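Local coordinates for protein phytase (Debaryomyces castellii, PDB 2GFI) that probably hydrolyses phytate (inositol hexakisphosphate), releasing phosphate, as a 3-phytase of the histidine acid phosphatase family, at residues 233-238 against 247-252. Residues are numbered along the deposited sequence; the frame is centred on the assembly and turned at random.
Sequences KALNRF and ITEDDV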
loop_
_atom_site.group_PDB
_atom_site.type_symbol
_atom_site.label_atom_id
_atom_site.label_comp_id
_atom_site.label_asym_id
_atom_site.label_seq_id
_atom_site.Cartn_x
_atom_site.Cartn_y
_atom_site.Cartn_z
ATOM N N LYS A 233 -6.627 -32.013 -12.656
ATOM C CA LYS A 233 -7.495 -31.607 -11.574
ATOM C C LYS A 233 -8.207 -30.329 -11.947
ATOM O O LYS A 233 -9.398 -30.198 -11.690
ATOM C CB LYS A 233 -6.731 -31.429 -10.260
ATOM C CG LYS A 233 -6.105 -32.725 -9.727
ATOM C CD LYS A 233 -5.194 -32.436 -8.538
ATOM C CE LYS A 233 -5.032 -33.652 -7.650
ATOM N NZ LYS A 233 -4.031 -34.585 -8.255
ATOM N N ALA A 234 -7.491 -29.398 -12.575
ATOM C CA ALA A 234 -8.112 -28.129 -12.936
ATOM C C ALA A 234 -9.238 -28.433 -13.934
ATOM O O ALA A 234 -10.377 -28.055 -13.701
ATOM C CB ALA A 234 -7.091 -27.172 -13.508
ATOM N N LEU A 235 -8.913 -29.185 -14.994
ATOM C CA LEU A 235 -9.872 -29.636 -15.990
ATOM C C LEU A 235 -11.092 -30.319 -15.383
ATOM O O LEU A 235 -12.222 -29.975 -15.701
ATOM C CB LEU A 235 -9.185 -30.571 -16.996
ATOM C CG LEU A 235 -10.000 -30.974 -18.230
ATOM C CD1 LEU A 235 -10.515 -29.738 -19.014
ATOM C CD2 LEU A 235 -9.179 -31.853 -19.107
ATOM N N ASN A 236 -10.867 -31.275 -14.495
ATOM C CA ASN A 236 -11.989 -31.959 -13.849
ATOM C C ASN A 236 -12.835 -30.998 -13.087
ATOM O O ASN A 236 -14.043 -31.179 -13.028
ATOM C CB ASN A 236 -11.525 -33.087 -12.920
ATOM C CG ASN A 236 -10.900 -34.206 -13.666
ATOM O OD1 ASN A 236 -11.129 -34.360 -14.851
ATOM N ND2 ASN A 236 -10.083 -34.988 -12.993
ATOM N N ARG A 237 -12.230 -29.964 -12.509
ATOM C CA ARG A 237 -13.027 -28.946 -11.820
ATOM C C ARG A 237 -13.919 -28.183 -12.798
ATOM O O ARG A 237 -15.081 -27.873 -12.509
ATOM C CB ARG A 237 -12.144 -27.997 -11.022
ATOM C CG ARG A 237 -12.899 -27.060 -10.106
ATOM C CD ARG A 237 -11.948 -26.239 -9.183
ATOM N NE ARG A 237 -11.055 -25.356 -9.940
ATOM C CZ ARG A 237 -9.740 -25.502 -10.111
ATOM N NH1 ARG A 237 -9.065 -26.518 -9.550
ATOM N NH2 ARG A 237 -9.080 -24.596 -10.853
ATOM N N PHE A 238 -13.363 -27.880 -13.961
ATOM C CA PHE A 238 -14.078 -27.137 -15.001
ATOM C C PHE A 238 -15.215 -28.002 -15.518
ATOM O O PHE A 238 -16.334 -27.517 -15.732
ATOM C CB PHE A 238 -13.104 -26.755 -16.118
ATOM C CG PHE A 238 -11.990 -25.838 -15.655
ATOM C CD1 PHE A 238 -12.116 -25.112 -14.461
ATOM C CD2 PHE A 238 -10.825 -25.707 -16.393
ATOM C CE1 PHE A 238 -11.105 -24.270 -14.026
ATOM C CE2 PHE A 238 -9.805 -24.867 -15.970
ATOM C CZ PHE A 238 -9.936 -24.150 -14.777
ATOM N N ILE A 247 -12.472 -29.854 -23.501
ATOM C CA ILE A 247 -11.148 -29.293 -23.672
ATOM C C ILE A 247 -10.161 -30.234 -23.019
ATOM O O ILE A 247 -10.538 -31.077 -22.196
ATOM C CB ILE A 247 -11.030 -27.846 -23.110
ATOM C CG1 ILE A 247 -11.230 -27.804 -21.589
ATOM C CG2 ILE A 247 -11.995 -26.859 -23.835
ATOM C CD1 ILE A 247 -10.982 -26.397 -20.954
ATOM N N THR A 248 -8.904 -30.095 -23.411
ATOM C CA THR A 248 -7.816 -30.917 -22.897
ATOM C C THR A 248 -6.992 -30.219 -21.819
ATOM O O THR A 248 -7.141 -29.011 -21.561
ATOM C CB THR A 248 -6.865 -31.335 -24.053
ATOM O OG1 THR A 248 -6.379 -30.163 -24.698
ATOM C CG2 THR A 248 -7.648 -32.054 -25.200
ATOM N N GLU A 249 -6.118 -31.018 -21.215
ATOM C CA GLU A 249 -5.098 -30.586 -20.278
ATOM C C GLU A 249 -4.171 -29.589 -20.948
ATOM O O GLU A 249 -3.817 -28.607 -20.327
ATOM C CB GLU A 249 -4.291 -31.779 -19.808
ATOM C CG GLU A 249 -4.860 -32.442 -18.577
ATOM C CD GLU A 249 -5.741 -33.634 -18.876
ATOM O OE1 GLU A 249 -6.263 -33.735 -20.007
ATOM O OE2 GLU A 249 -5.915 -34.481 -17.969
ATOM N N ASP A 250 -3.826 -29.857 -22.213
ATOM C CA ASP A 250 -3.117 -28.951 -23.107
ATOM C C ASP A 250 -3.786 -27.596 -23.234
ATOM O O ASP A 250 -3.107 -26.590 -23.216
ATOM C CB ASP A 250 -3.004 -29.554 -24.536
ATOM C CG ASP A 250 -2.184 -28.652 -25.518
ATOM O OD1 ASP A 250 -1.002 -28.341 -25.147
ATOM O OD2 ASP A 250 -2.608 -28.230 -26.679
ATOM N N ASP A 251 -5.098 -27.589 -23.435
ATOM C CA ASP A 251 -5.900 -26.369 -23.457
ATOM C C ASP A 251 -5.783 -25.577 -22.160
ATOM O O ASP A 251 -5.493 -24.391 -22.188
ATOM C CB ASP A 251 -7.366 -26.714 -23.728
ATOM C CG ASP A 251 -7.565 -27.332 -25.116
ATOM O OD1 ASP A 251 -6.679 -27.135 -25.998
ATOM O OD2 ASP A 251 -8.548 -28.036 -25.413
ATOM N N VAL A 252 -6.005 -26.268 -21.045
ATOM C CA VAL A 252 -5.922 -25.728 -19.712
ATOM C C VAL A 252 -4.520 -25.140 -19.496
ATOM O O VAL A 252 -4.387 -24.037 -19.022
ATOM C CB VAL A 252 -6.248 -26.794 -18.647
ATOM C CG1 VAL A 252 -6.066 -26.223 -17.228
ATOM C CG2 VAL A 252 -7.674 -27.338 -18.832
#
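Leu235 reaches from its helix into the start of the next one, where both its methyl groups sit against the carbonyl oxygen of Ile247 and then part. Leu235 CD1 lies 3.3 Å from Ile247 CG1, a tight carbon pair in which the two side chains run past each other in opposite senses, and also meets Val252 CG2 at 3.7 Å. Leu235 CD2 packs against the Ile247-Thr248 peptide and the carboxylate end of Glu249, with Glu249 OE1 3.6 Å away; the Glu249 chain, bent at chi2, crosses the leucine at about a right angle, and its OE2 is hydrogen-bonded to Thr232. Leu235 makes this span because its CG stands opposite the backbone N (chi1 -171°). An alanine here would probably open a gap between Ile247 and Val252 and remove the methyl packed against the Glu249 carboxylate. Beside the leucine, Val252 CG1 touches Ala234 CB at 4.0 Å and approaches the Phe238 ring obliquely at CE2. Behind this apolar layer, Thr248 and Asp251 form a capping box: Thr248 N donates to Asp251 OD2 (2.9 Å, 172°) and Asp251 N to Thr248 OG1 (3.1 Å), fixing the first turn that presents Val252. Asp251 also forms a salt bridge with Lys89. Away from the predicted catalytic residues, the contact thus packs helix 229-241 against the N-terminal end of helix 249-266, with helix 77-91 touching Ile247, Thr248 and Asp251.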